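Mandelate racemase/muconate lactonizing enzyme (Roseovarius nubinhibens, PDB 2QDD) is of unknown specific function but binds magnesium and, as a mandelate racemase/muconate lactonizing enzyme relative in the enolase superfamily, probably acts on a carboxylate substrate. Local coordinates at residues R7-H12 against G363-S368; S35-I40 against T47-G52; V135-S140 against Q159-H164; H292-G297 against A320-H325. All blocks are in the same frame, centred on the assembly; numbering follows the deposited sequence.

Contact 1: residues R7-H12 against G363-S368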
loop_
_atom_site.group_PDB
_atom_site.type_symbol
_atom_site.label_atom_id
_atom_site.label_comp_id
_atom_site.label_asym_id
_atom_site.label_seq_id
_atom_site.Cartn_x
_atom_site.Cartn_y
_atom_site.Cartn_z
ATOM N N ARG A 7 -38.483 12.009 34.424
ATOM C CA ARG A 7 -38.985 13.129 33.630
ATOM C C ARG A 7 -37.868 13.715 32.763
ATOM O O ARG A 7 -36.742 13.890 33.229
ATOM C CB ARG A 7 -39.538 14.214 34.556
ATOM C CG ARG A 7 -40.791 14.925 34.053
ATOM C CD ARG A 7 -41.827 15.121 35.166
ATOM N NE ARG A 7 -41.221 15.279 36.490
ATOM C CZ ARG A 7 -41.452 14.481 37.531
ATOM N NH1 ARG A 7 -40.841 14.713 38.686
ATOM N NH2 ARG A 7 -42.286 13.453 37.423
ATOM N N LEU A 8 -38.189 14.023 31.510
ATOM C CA LEU A 8 -37.329 14.855 30.675
ATOM C C LEU A 8 -38.052 16.138 30.301
ATOM O O LEU A 8 -39.166 16.101 29.781
ATOM C CB LEU A 8 -36.902 14.102 29.413
ATOM C CG LEU A 8 -36.380 12.670 29.581
ATOM C CD1 LEU A 8 -36.328 11.972 28.259
ATOM C CD2 LEU A 8 -35.021 12.651 30.215
ATOM N N THR A 9 -37.414 17.272 30.568
ATOM C CA THR A 9 -38.006 18.570 30.271
ATOM C C THR A 9 -37.096 19.372 29.357
ATOM O O THR A 9 -35.902 19.522 29.619
ATOM C CB THR A 9 -38.295 19.376 31.563
ATOM O OG1 THR A 9 -38.934 18.528 32.526
ATOM C CG2 THR A 9 -39.200 20.567 31.276
ATOM N N VAL A 10 -37.687 19.894 28.288
ATOM C CA VAL A 10 -36.960 20.555 27.213
ATOM C C VAL A 10 -37.283 22.052 27.263
ATOM O O VAL A 10 -38.447 22.437 27.353
ATOM C CB VAL A 10 -37.365 19.950 25.841
ATOM C CG1 VAL A 10 -36.635 20.624 24.693
ATOM C CG2 VAL A 10 -37.094 18.457 25.822
ATOM N N PHE A 11 -36.245 22.881 27.220
ATOM C CA PHE A 11 -36.390 24.332 27.178
ATOM C C PHE A 11 -35.749 24.844 25.900
ATOM O O PHE A 11 -34.843 24.215 25.364
ATOM C CB PHE A 11 -35.699 24.982 28.384
ATOM C CG PHE A 11 -36.283 24.585 29.714
ATOM C CD1 PHE A 11 -37.241 25.382 30.329
ATOM C CD2 PHE A 11 -35.871 23.420 30.356
ATOM C CE1 PHE A 11 -37.785 25.020 31.559
ATOM C CE2 PHE A 11 -36.412 23.049 31.582
ATOM C CZ PHE A 11 -37.369 23.852 32.185
ATOM N N HIS A 12 -36.217 25.990 25.418
ATOM C CA HIS A 12 -35.639 26.615 24.234
ATOM C C HIS A 12 -35.181 28.043 24.540
ATOM O O HIS A 12 -35.916 28.836 25.124
ATOM C CB HIS A 12 -36.623 26.566 23.053
ATOM C CG HIS A 12 -36.312 27.542 21.961
ATOM N ND1 HIS A 12 -37.159 28.575 21.625
ATOM C CD2 HIS A 12 -35.241 27.654 21.141
ATOM C CE1 HIS A 12 -36.626 29.278 20.641
ATOM N NE2 HIS A 12 -35.461 28.740 20.329
ATOM N N GLY A 363 -37.576 30.630 30.688
ATOM C CA GLY A 363 -38.876 30.658 30.033
ATOM C C GLY A 363 -39.678 29.409 30.327
ATOM O O GLY A 363 -39.291 28.589 31.163
ATOM N N ARG A 364 -40.807 29.270 29.639
ATOM C CA ARG A 364 -41.679 28.115 29.811
ATOM C C ARG A 364 -41.214 26.972 28.904
ATOM O O ARG A 364 -40.904 27.204 27.735
ATOM C CB ARG A 364 -43.130 28.498 29.503
ATOM C CG ARG A 364 -44.128 28.094 30.583
ATOM C CD ARG A 364 -44.941 26.878 30.159
ATOM N NE ARG A 364 -46.024 27.232 29.241
ATOM C CZ ARG A 364 -46.432 26.479 28.221
ATOM N NH1 ARG A 364 -45.851 25.312 27.965
ATOM N NH2 ARG A 364 -47.426 26.895 27.450
ATOM N N PRO A 365 -41.146 25.740 29.450
ATOM C CA PRO A 365 -40.773 24.534 28.704
ATOM C C PRO A 365 -41.565 24.328 27.416
ATOM O O PRO A 365 -42.787 24.497 27.406
ATOM C CB PRO A 365 -41.072 23.395 29.690
ATOM C CG PRO A 365 -41.846 24.009 30.805
ATOM C CD PRO A 365 -41.410 25.429 30.863
ATOM N N VAL A 366 -40.856 23.984 26.342
ATOM C CA VAL A 366 -41.484 23.751 25.042
ATOM C C VAL A 366 -42.013 22.322 24.910
ATOM O O VAL A 366 -42.927 22.066 24.121
ATOM C CB VAL A 366 -40.558 24.121 23.851
ATOM C CG1 VAL A 366 -40.307 25.626 23.813
ATOM C CG2 VAL A 366 -39.240 23.362 23.911
ATOM N N ALA A 367 -41.440 21.407 25.692
ATOM C CA ALA A 367 -41.915 20.023 25.779
ATOM C C ALA A 367 -41.560 19.412 27.130
ATOM O O ALA A 367 -40.630 19.865 27.804
ATOM C CB ALA A 367 -41.333 19.171 24.640
ATOM N N SER A 368 -42.312 18.380 27.508
ATOM C CA SER A 368 -42.094 17.637 28.748
ATOM C C SER A 368 -42.595 16.209 28.563
ATOM O O SER A 368 -43.610 15.983 27.902
ATOM C CB SER A 368 -42.841 18.300 29.906
ATOM O OG SER A 368 -42.466 17.725 31.144
HETATM O O HOH W 1 -38.262 27.583 26.596
#
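Leu8 O is approached by Ser368 CA at 3.5 Å in a CA-H...O contact, next to the non-hydrogen-bonded antiparallel pair of Thr9 and Ser368. Thr9 meets the chain's C-terminal strand with its methyl: CG2 lies alongside the ring of Pro365, 3.7 Å from Pro365 CB. This branch stands anti to the backbone N, which turns OG1 the other way, to the hydrogen bond it shares with Arg39. Val10 carries both backbone hydrogen bonds. Its N donates to Ala367 O over 3.0 Å and nearly straight (171°), whereas its O takes the N-H of Val366 at a bent 137°. Because Val366 and Ala367 both face Val10, the pairing is a classic beta bulge, set where strand 367-370, an outermost strand of the four-stranded antiparallel sheet of the N-terminal domain, begins its pairing with strand 5-22. On the side-chain level Val10 CG1 meets Val366 CG2 at 3.9 Å. Phe11 projects onto the same side as Thr9 and packs beside Pro365, pointing the same way, with CE1 3.7 Å from Pro365 CD; Gly363 O lies at the ring edge, in its plane. An alanine at Phe11 would remove the ring and is likely to leave Pro365 with a gap along its flank. His12 adds CB against Val366 CG1, and its N donates to a water that in turn donates to Arg364 O.

Contact 2: residues S35-I40 against T47-G52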
loop_
_atom_site.group_PDB
_atom_site.type_symbol
_atom_site.label_atom_id
_atom_site.label_comp_id
_atom_site.label_asym_id
_atom_site.label_seq_id
_atom_site.Cartn_x
_atom_site.Cartn_y
_atom_site.Cartn_z
ATOM N N SER A 35 -30.579 27.469 21.203
ATOM C CA SER A 35 -30.083 26.548 22.213
ATOM C C SER A 35 -31.207 25.728 22.821
ATOM O O SER A 35 -32.310 26.223 23.030
ATOM C CB SER A 35 -29.348 27.307 23.314
ATOM O OG SER A 35 -28.744 26.411 24.224
ATOM N N THR A 36 -30.907 24.468 23.102
ATOM C CA THR A 36 -31.799 23.600 23.843
ATOM C C THR A 36 -31.144 23.277 25.181
ATOM O O THR A 36 -30.017 22.780 25.218
ATOM C CB THR A 36 -32.067 22.300 23.055
ATOM O OG1 THR A 36 -32.641 22.626 21.785
ATOM C CG2 THR A 36 -33.020 21.392 23.803
ATOM N N TYR A 37 -31.848 23.587 26.271
ATOM C CA TYR A 37 -31.550 23.023 27.593
ATOM C C TYR A 37 -32.431 21.809 27.855
ATOM O O TYR A 37 -33.625 21.819 27.564
ATOM C CB TYR A 37 -31.792 24.053 28.698
ATOM C CG TYR A 37 -30.634 24.982 29.006
ATOM C CD1 TYR A 37 -30.456 25.486 30.295
ATOM C CD2 TYR A 37 -29.727 25.374 28.015
ATOM C CE1 TYR A 37 -29.409 26.349 30.593
ATOM C CE2 TYR A 37 -28.673 26.234 28.305
ATOM C CZ TYR A 37 -28.519 26.718 29.596
ATOM O OH TYR A 37 -27.480 27.571 29.890
ATOM N N LEU A 38 -31.831 20.768 28.416
ATOM C CA LEU A 38 -32.565 19.582 28.808
ATOM C C LEU A 38 -32.375 19.321 30.298
ATOM O O LEU A 38 -31.253 19.362 30.801
ATOM C CB LEU A 38 -32.114 18.383 27.975
ATOM C CG LEU A 38 -32.631 16.996 28.363
ATOM C CD1 LEU A 38 -34.098 16.780 27.993
ATOM C CD2 LEU A 38 -31.764 15.954 27.722
ATOM N N ARG A 39 -33.482 19.073 30.995
ATOM C CA ARG A 39 -33.453 18.687 32.403
ATOM C C ARG A 39 -33.891 17.239 32.515
ATOM O O ARG A 39 -34.953 16.876 32.017
ATOM C CB ARG A 39 -34.384 19.584 33.234
ATOM C CG ARG A 39 -34.524 19.145 34.691
ATOM C CD ARG A 39 -35.424 20.062 35.498
ATOM N NE ARG A 39 -36.831 19.939 35.131
ATOM C CZ ARG A 39 -37.740 20.895 35.299
ATOM N NH1 ARG A 39 -37.397 22.065 35.834
ATOM N NH2 ARG A 39 -38.998 20.681 34.929
ATOM N N ILE A 40 -33.066 16.422 33.161
ATOM C CA ILE A 40 -33.418 15.034 33.446
ATOM C C ILE A 40 -33.668 14.857 34.942
ATOM O O ILE A 40 -32.758 15.038 35.760
ATOM C CB ILE A 40 -32.311 14.035 32.987
ATOM C CG1 ILE A 40 -32.003 14.207 31.493
ATOM C CG2 ILE A 40 -32.719 12.602 33.313
ATOM C CD1 ILE A 40 -31.228 13.050 30.871
ATOM N N THR A 47 -31.047 15.524 39.818
ATOM C CA THR A 47 -31.453 16.166 38.582
ATOM C C THR A 47 -30.190 16.604 37.821
ATOM O O THR A 47 -29.278 17.195 38.408
ATOM C CB THR A 47 -32.375 17.378 38.905
ATOM O OG1 THR A 47 -33.669 16.898 39.307
ATOM C CG2 THR A 47 -32.524 18.325 37.725
ATOM N N GLY A 48 -30.134 16.292 36.524
ATOM C CA GLY A 48 -29.016 16.707 35.668
ATOM C C GLY A 48 -29.446 17.642 34.556
ATOM O O GLY A 48 -30.581 17.575 34.084
ATOM N N TRP A 49 -28.537 18.520 34.143
ATOM C CA TRP A 49 -28.777 19.404 33.006
ATOM C C TRP A 49 -27.795 19.187 31.858
ATOM O O TRP A 49 -26.600 18.975 32.081
ATOM C CB TRP A 49 -28.753 20.863 33.446
ATOM C CG TRP A 49 -29.911 21.239 34.324
ATOM C CD1 TRP A 49 -30.027 21.018 35.670
ATOM C CD2 TRP A 49 -31.114 21.909 33.922
ATOM N NE1 TRP A 49 -31.224 21.508 36.128
ATOM C CE2 TRP A 49 -31.910 22.063 35.078
ATOM C CE3 TRP A 49 -31.590 22.403 32.701
ATOM C CZ2 TRP A 49 -33.160 22.691 35.050
ATOM C CZ3 TRP A 49 -32.837 23.023 32.672
ATOM C CH2 TRP A 49 -33.605 23.161 33.841
ATOM N N GLY A 50 -28.319 19.229 30.633
ATOM C CA GLY A 50 -27.498 19.270 29.422
ATOM C C GLY A 50 -27.895 20.386 28.469
ATOM O O GLY A 50 -29.035 20.854 28.495
ATOM N N GLU A 51 -26.945 20.811 27.633
ATOM C CA GLU A 51 -27.190 21.794 26.581
ATOM C C GLU A 51 -26.763 21.285 25.204
ATOM O O GLU A 51 -25.651 20.788 25.034
ATOM C CB GLU A 51 -26.458 23.105 26.884
ATOM C CG GLU A 51 -26.719 24.204 25.842
ATOM C CD GLU A 51 -25.981 25.493 26.129
ATOM O OE1 GLU A 51 -25.194 25.531 27.100
ATOM O OE2 GLU A 51 -26.188 26.468 25.375
ATOM N N GLY A 52 -27.647 21.425 24.223
ATOM C CA GLY A 52 -27.253 21.310 22.823
ATOM C C GLY A 52 -27.504 22.606 22.077
ATOM O O GLY A 52 -28.653 23.028 21.913
HETATM O O HOH W 2 -30.734 23.520 20.097
#
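One face of the Trp49 indole is covered by the aliphatic part of Arg39: CB sits 3.6 Å from the centroid of the six-membered ring and only 8° off its normal, a CH-pi contact. Arg39 and Trp49 run side by side in the same direction, and Arg39 CD reaches Trp49 CZ2 at 3.5 Å, while the guanidinium plane is turned 76° from the indole. The bend at chi3 takes the charged end off the line of the chain, and NH2 bonds to Thr9 OG1. The Tyr37 and Trp49 side chains cross at about a right angle, Tyr37 CD1 lying 4.1 Å from Trp49 CE3. At the edge of the Tyr37 ring, in its plane, lies Glu51 OE2, with ring and carboxylate planes 58° apart.

The extended Glu51 chain, CG anti to the backbone N, carries this carboxylate to Ser35, whose OG donates to Glu51 OE2 over 2.8 Å on the anti side. Behind these groups the strands form a regular antiparallel hairpin in the N-terminal domain. Leu38 and Gly50 exchange two hydrogen bonds, as do Thr36 with Gly52 and Ile40 with Gly48; Leu38 N to Gly50 O is 2.8 Å. Opposite Thr36, Leu38 and Ile40 the other strand has only glycines, which add no side chain to that face; Leu38 and Ile40 pack there on helix 101-119.

Glu51 OE1 bonds to Thr299 OG1 and Ala302 N, and Thr299 OG1 also bonds to Tyr37 OH. The buried carboxylate is thus gripped at both oxygens, which would probably favour its charged form and ties the hairpin to the barrel domain.

Contact 3: residues V135-S140 against Q159-H164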
loop_
_atom_site.group_PDB
_atom_site.type_symbol
_atom_site.label_atom_id
_atom_site.label_comp_id
_atom_site.label_asym_id
_atom_site.label_seq_id
_atom_site.Cartn_x
_atom_site.Cartn_y
_atom_site.Cartn_z
ATOM N N VAL A 135 -7.407 26.133 32.142
ATOM C CA VAL A 135 -7.213 25.843 30.727
ATOM C C VAL A 135 -7.125 27.169 29.975
ATOM O O VAL A 135 -8.023 28.002 30.101
ATOM C CB VAL A 135 -8.368 24.954 30.163
ATOM C CG1 VAL A 135 -8.197 24.710 28.662
ATOM C CG2 VAL A 135 -8.425 23.616 30.903
ATOM N N PRO A 136 -6.037 27.370 29.199
ATOM C CA PRO A 136 -5.893 28.551 28.341
ATOM C C PRO A 136 -7.055 28.705 27.360
ATOM O O PRO A 136 -7.560 27.713 26.828
ATOM C CB PRO A 136 -4.589 28.277 27.585
ATOM C CG PRO A 136 -3.828 27.376 28.474
ATOM C CD PRO A 136 -4.864 26.484 29.092
ATOM N N ILE A 137 -7.486 29.945 27.163
ATOM C CA ILE A 137 -8.607 30.261 26.296
ATOM C C ILE A 137 -8.052 30.997 25.091
ATOM O O ILE A 137 -7.236 31.905 25.248
ATOM C CB ILE A 137 -9.676 31.136 27.032
ATOM C CG1 ILE A 137 -10.185 30.437 28.299
ATOM C CG2 ILE A 137 -10.852 31.494 26.113
ATOM C CD1 ILE A 137 -10.653 28.990 28.094
ATOM N N ASN A 138 -8.470 30.604 23.890
ATOM C CA ASN A 138 -8.034 31.315 22.692
ATOM C C ASN A 138 -8.945 32.458 22.231
ATOM O O ASN A 138 -10.162 32.405 22.405
ATOM C CB ASN A 138 -7.668 30.355 21.547
ATOM C CG ASN A 138 -8.873 29.683 20.934
ATOM O OD1 ASN A 138 -9.505 30.220 20.022
ATOM N ND2 ASN A 138 -9.196 28.494 21.422
ATOM N N SER A 139 -8.336 33.490 21.652
ATOM C CA SER A 139 -9.070 34.589 21.030
ATOM C C SER A 139 -9.545 34.238 19.628
ATOM O O SER A 139 -9.015 33.322 18.994
ATOM C CB SER A 139 -8.197 35.840 20.967
ATOM O OG SER A 139 -7.127 35.678 20.051
ATOM N N SER A 140 -10.540 34.981 19.148
ATOM C CA SER A 140 -11.012 34.865 17.774
ATOM C C SER A 140 -10.719 36.143 17.007
ATOM O O SER A 140 -11.250 37.208 17.335
ATOM C CB SER A 140 -12.507 34.571 17.746
ATOM O OG SER A 140 -12.816 33.473 18.585
ATOM N N GLN A 159 -6.135 41.955 26.612
ATOM C CA GLN A 159 -7.122 41.249 27.433
ATOM C C GLN A 159 -6.545 39.993 28.091
ATOM O O GLN A 159 -7.167 39.423 28.992
ATOM C CB GLN A 159 -8.359 40.882 26.609
ATOM C CG GLN A 159 -9.147 42.072 26.077
ATOM C CD GLN A 159 -10.093 41.686 24.955
ATOM O OE1 GLN A 159 -9.769 41.833 23.775
ATOM N NE2 GLN A 159 -11.268 41.184 25.316
ATOM N N GLY A 160 -5.370 39.562 27.629
ATOM C CA GLY A 160 -4.633 38.463 28.256
ATOM C C GLY A 160 -4.684 37.131 27.522
ATOM O O GLY A 160 -4.243 36.113 28.057
ATOM N N TYR A 161 -5.221 37.135 26.303
ATOM C CA TYR A 161 -5.154 35.975 25.407
ATOM C C TYR A 161 -3.729 35.725 24.917
ATOM O O TYR A 161 -3.051 36.649 24.474
ATOM C CB TYR A 161 -6.048 36.192 24.187
ATOM C CG TYR A 161 -7.530 36.189 24.461
ATOM C CD1 TYR A 161 -8.281 37.362 24.342
ATOM C CD2 TYR A 161 -8.192 35.010 24.814
ATOM C CE1 TYR A 161 -9.655 37.363 24.575
ATOM C CE2 TYR A 161 -9.562 34.998 25.049
ATOM C CZ TYR A 161 -10.287 36.178 24.927
ATOM O OH TYR A 161 -11.640 36.171 25.159
ATOM N N ARG A 162 -3.287 34.473 24.985
ATOM C CA ARG A 162 -1.952 34.096 24.511
ATOM C C ARG A 162 -2.013 33.114 23.340
ATOM O O ARG A 162 -0.988 32.776 22.757
ATOM C CB ARG A 162 -1.115 33.506 25.648
ATOM C CG ARG A 162 -1.054 34.369 26.894
ATOM C CD ARG A 162 0.082 33.960 27.804
ATOM N NE ARG A 162 1.253 34.813 27.618
ATOM C CZ ARG A 162 2.409 34.402 27.109
ATOM N NH1 ARG A 162 2.563 33.138 26.729
ATOM N NH2 ARG A 162 3.414 35.258 26.982
ATOM N N THR A 163 -3.216 32.654 23.011
ATOM C CA THR A 163 -3.442 31.814 21.842
ATOM C C THR A 163 -4.531 32.461 20.996
ATOM O O THR A 163 -5.507 32.984 21.525
ATOM C CB THR A 163 -3.839 30.374 22.242
ATOM O OG1 THR A 163 -2.977 29.915 23.289
ATOM C CG2 THR A 163 -3.714 29.414 21.051
ATOM N N HIS A 164 -4.337 32.451 19.681
ATOM C CA HIS A 164 -5.183 33.204 18.766
ATOM C C HIS A 164 -5.608 32.334 17.588
ATOM O O HIS A 164 -4.778 31.694 16.941
ATOM C CB HIS A 164 -4.459 34.463 18.267
ATOM C CG HIS A 164 -3.840 35.275 19.361
ATOM N ND1 HIS A 164 -4.583 36.036 20.236
ATOM C CD2 HIS A 164 -2.548 35.422 19.740
ATOM C CE1 HIS A 164 -3.777 36.627 21.098
ATOM N NE2 HIS A 164 -2.537 36.272 20.818
HETATM O O HOH W 3 -4.883 32.491 26.037
#
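Ser139 OG stands between its own backbone N and carbonyl carbon (chi1 69°), which turns it to His164, while CG of His164 lies anti to the carbonyl carbon (chi1 -49°) and presents ND1 to it. The two atoms form a 2.6 Å hydrogen bond, with Ser139 OG in the plane of the imidazole; either could be the donor. On the other side of the ring, His164 NE2 bonds to His191, so both nitrogens are engaged and the ring's rotation is fixed. The backbones join through Ser139 N, which donates to Thr163 O at 2.9 Å and 162°. This is the start of the parallel pairing between the first two strands of the TIM barrel in the enolase C-terminal domain, a beta-alpha-beta crossover through helix 146-159. That helix ends in a Schellman motif with Gly160 as its C-prime residue, after which the chain turns to Tyr161. Ser139 CB stands over one face of the Tyr161 ring, 3.8 Å from its centroid, in a CH-pi contact. Ile137 O meets the ring edge in plane, 3.3 Å from Tyr161 CD2, and Ile137 CG2 crosses obliquely to Tyr161 CE2 at 3.9 Å. With a glycine in place of Tyr161 the ring is gone, and Ser139 CB and the Ile137 methyl would probably lose their shared packing surface. A water accepts from Arg162 N and donates to Ile137 O, bridging the two segments.

Contact 4: residues H292-G297 against A320-H325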
loop_
_atom_site.group_PDB
_atom_site.type_symbol
_atom_site.label_atom_id
_atom_site.label_comp_id
_atom_site.label_asym_id
_atom_site.label_seq_id
_atom_site.Cartn_x
_atom_site.Cartn_y
_atom_site.Cartn_z
ATOM N N HIS A 292 -7.708 20.533 20.789
ATOM C CA HIS A 292 -8.575 21.590 21.329
ATOM C C HIS A 292 -9.880 20.949 21.777
ATOM O O HIS A 292 -10.513 20.234 21.010
ATOM C CB HIS A 292 -8.902 22.658 20.280
ATOM C CG HIS A 292 -7.720 23.445 19.812
ATOM N ND1 HIS A 292 -7.222 24.528 20.501
ATOM C CD2 HIS A 292 -6.951 23.321 18.706
ATOM C CE1 HIS A 292 -6.190 25.029 19.848
ATOM N NE2 HIS A 292 -6.004 24.313 18.755
ATOM N N ILE A 293 -10.272 21.187 23.022
ATOM C CA ILE A 293 -11.507 20.613 23.549
ATOM C C ILE A 293 -12.452 21.714 24.031
ATOM O O ILE A 293 -12.172 22.420 25.002
ATOM C CB ILE A 293 -11.249 19.542 24.642
ATOM C CG1 ILE A 293 -10.352 18.415 24.091
ATOM C CG2 ILE A 293 -12.567 19.000 25.170
ATOM C CD1 ILE A 293 -10.055 17.285 25.062
ATOM N N GLU A 294 -13.571 21.836 23.323
ATOM C CA GLU A 294 -14.504 22.956 23.421
ATOM C C GLU A 294 -15.849 22.446 22.912
ATOM O O GLU A 294 -15.937 21.311 22.467
ATOM C CB GLU A 294 -14.020 24.115 22.552
ATOM C CG GLU A 294 -13.818 23.763 21.078
ATOM C CD GLU A 294 -12.916 24.749 20.370
ATOM O OE1 GLU A 294 -11.788 24.987 20.857
ATOM O OE2 GLU A 294 -13.338 25.297 19.327
ATOM N N ASP A 295 -16.902 23.253 22.971
ATOM C CA ASP A 295 -18.104 22.885 22.235
ATOM C C ASP A 295 -18.387 23.808 21.057
ATOM O O ASP A 295 -17.664 24.784 20.830
ATOM C CB ASP A 295 -19.322 22.678 23.153
ATOM C CG ASP A 295 -20.285 21.592 22.628
ATOM O OD1 ASP A 295 -21.267 21.252 23.325
ATOM O OD2 ASP A 295 -20.068 21.083 21.506
ATOM N N VAL A 296 -19.431 23.470 20.306
ATOM C CA VAL A 296 -19.748 24.064 19.007
ATOM C C VAL A 296 -20.294 25.481 19.202
ATOM O O VAL A 296 -20.036 26.376 18.395
ATOM C CB VAL A 296 -20.778 23.173 18.250
ATOM C CG1 VAL A 296 -21.211 23.801 16.941
ATOM C CG2 VAL A 296 -20.194 21.795 17.993
ATOM N N GLY A 297 -21.034 25.676 20.288
ATOM C CA GLY A 297 -21.525 26.995 20.657
ATOM C C GLY A 297 -22.420 26.953 21.874
ATOM O O GLY A 297 -22.628 25.891 22.474
ATOM N N ALA A 320 -5.381 25.136 23.734
ATOM C CA ALA A 320 -6.369 26.120 24.182
ATOM C C ALA A 320 -7.822 25.706 23.917
ATOM O O ALA A 320 -8.113 25.013 22.947
ATOM C CB ALA A 320 -6.082 27.476 23.563
ATOM N N SER A 321 -8.722 26.119 24.804
ATOM C CA SER A 321 -10.156 25.965 24.591
ATOM C C SER A 321 -10.765 27.258 24.068
ATOM O O SER A 321 -10.195 28.334 24.222
ATOM C CB SER A 321 -10.854 25.549 25.885
ATOM O OG SER A 321 -10.608 24.188 26.188
ATOM N N TRP A 322 -11.922 27.134 23.433
ATOM C CA TRP A 322 -12.748 28.268 23.056
ATOM C C TRP A 322 -13.966 28.267 23.975
ATOM O O TRP A 322 -14.488 27.206 24.327
ATOM C CB TRP A 322 -13.162 28.106 21.595
ATOM C CG TRP A 322 -14.023 29.182 21.020
ATOM C CD1 TRP A 322 -13.643 30.442 20.683
ATOM C CD2 TRP A 322 -15.411 29.071 20.670
ATOM N NE1 TRP A 322 -14.709 31.135 20.159
ATOM C CE2 TRP A 322 -15.807 30.314 20.137
ATOM C CE3 TRP A 322 -16.359 28.044 20.765
ATOM C CZ2 TRP A 322 -17.112 30.560 19.697
ATOM C CZ3 TRP A 322 -17.655 28.285 20.322
ATOM C CH2 TRP A 322 -18.019 29.537 19.797
ATOM N N LEU A 323 -14.402 29.455 24.384
ATOM C CA LEU A 323 -15.626 29.591 25.168
ATOM C C LEU A 323 -16.727 30.213 24.319
ATOM O O LEU A 323 -16.604 31.353 23.862
ATOM C CB LEU A 323 -15.370 30.429 26.426
ATOM C CG LEU A 323 -15.047 29.766 27.775
ATOM C CD1 LEU A 323 -14.440 28.369 27.672
ATOM C CD2 LEU A 323 -14.170 30.688 28.614
ATOM N N GLY A 324 -17.789 29.442 24.099
ATOM C CA GLY A 324 -18.956 29.889 23.333
ATOM C C GLY A 324 -19.637 31.131 23.882
ATOM O O GLY A 324 -20.001 32.032 23.118
ATOM N N HIS A 325 -19.777 31.187 25.210
ATOM C CA HIS A 325 -20.577 32.213 25.880
ATOM C C HIS A 325 -19.966 33.613 25.814
ATOM O O HIS A 325 -20.667 34.609 25.999
ATOM C CB HIS A 325 -20.904 31.810 27.323
ATOM C CG HIS A 325 -19.725 31.816 28.247
ATOM N ND1 HIS A 325 -19.058 30.665 28.607
ATOM C CD2 HIS A 325 -19.106 32.829 28.900
ATOM C CE1 HIS A 325 -18.072 30.969 29.432
ATOM N NE2 HIS A 325 -18.078 32.277 29.624
HETATM O O HOH W 4 -8.459 22.451 24.949
HETATM O O HOH W 5 -16.340 25.405 24.913
#
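His292 and Ser321 form the close-set part of this contact, each making a short hydrogen bond to a backbone carbonyl across it. His292 ND1 donates to Ala320 O over 2.6 Å at 163°, with the carbonyl oxygen close to the plane of the imidazole. Ser321 OG donates to Ile293 O, also at 2.6 Å; with OG anti to its own carbonyl carbon, the hydroxyl is carried to that oxygen. A water at this end takes the N-H of Ile293 and donates to Ser321 OG. Here the chains are clamped side chain to backbone from both directions.

Further along, the polar bonding is looser, although Trp322 has the largest packed surface. Trp322 N reaches Glu294 OE1 at 3.4 Å and a bent 124°, a weak bond, and the carboxylate lies obliquely across Trp322 CB, its plane 34° from the indole. The outer edge of the indole is met in plane by Asp295 O, 3.5 Å from Trp322 CE3, while Val296 O approaches Trp322 CZ3 at 3.6 Å. A second water takes the N-H of Asp295 and donates to Trp322 O at 2.6 Å. Trp322 is partly exposed, unlike the buried His292 and Ser321.

The side chain of Glu294 lies about 6 Å from that of Asp243, and that of His292 about 6 Å from that of Glu220, both residues of the magnesium site, which holds no metal in this chain. The contact joins the end of barrel strand 290-293 to the loop between helix 300-311 and strand 344-345, with Ser321 also bonded through its backbone to strand 135-141.

Contacts 1 and 2 share the antiparallel sheet of the N-terminal domain, their centres about 9 Å apart, and touch through the neighbouring strands 5-22 and 29-42. Contacts 3 and 4 belong to the barrel domain, their centres about 11 Å apart, and meet where strand 135-141 pairs with the loop carrying 320-325. Along the chain contacts 2, 3 and 4 follow in series, all nested inside the loop closed by contact 1. Contacts 2 and 4 approach to about 5 Å between nearest atoms without touching. The chain's end thus completes the N-terminal sheet, while contact 4, also bonded to strand 135-141, probably helps to join the barrel's last parallel strand to its first.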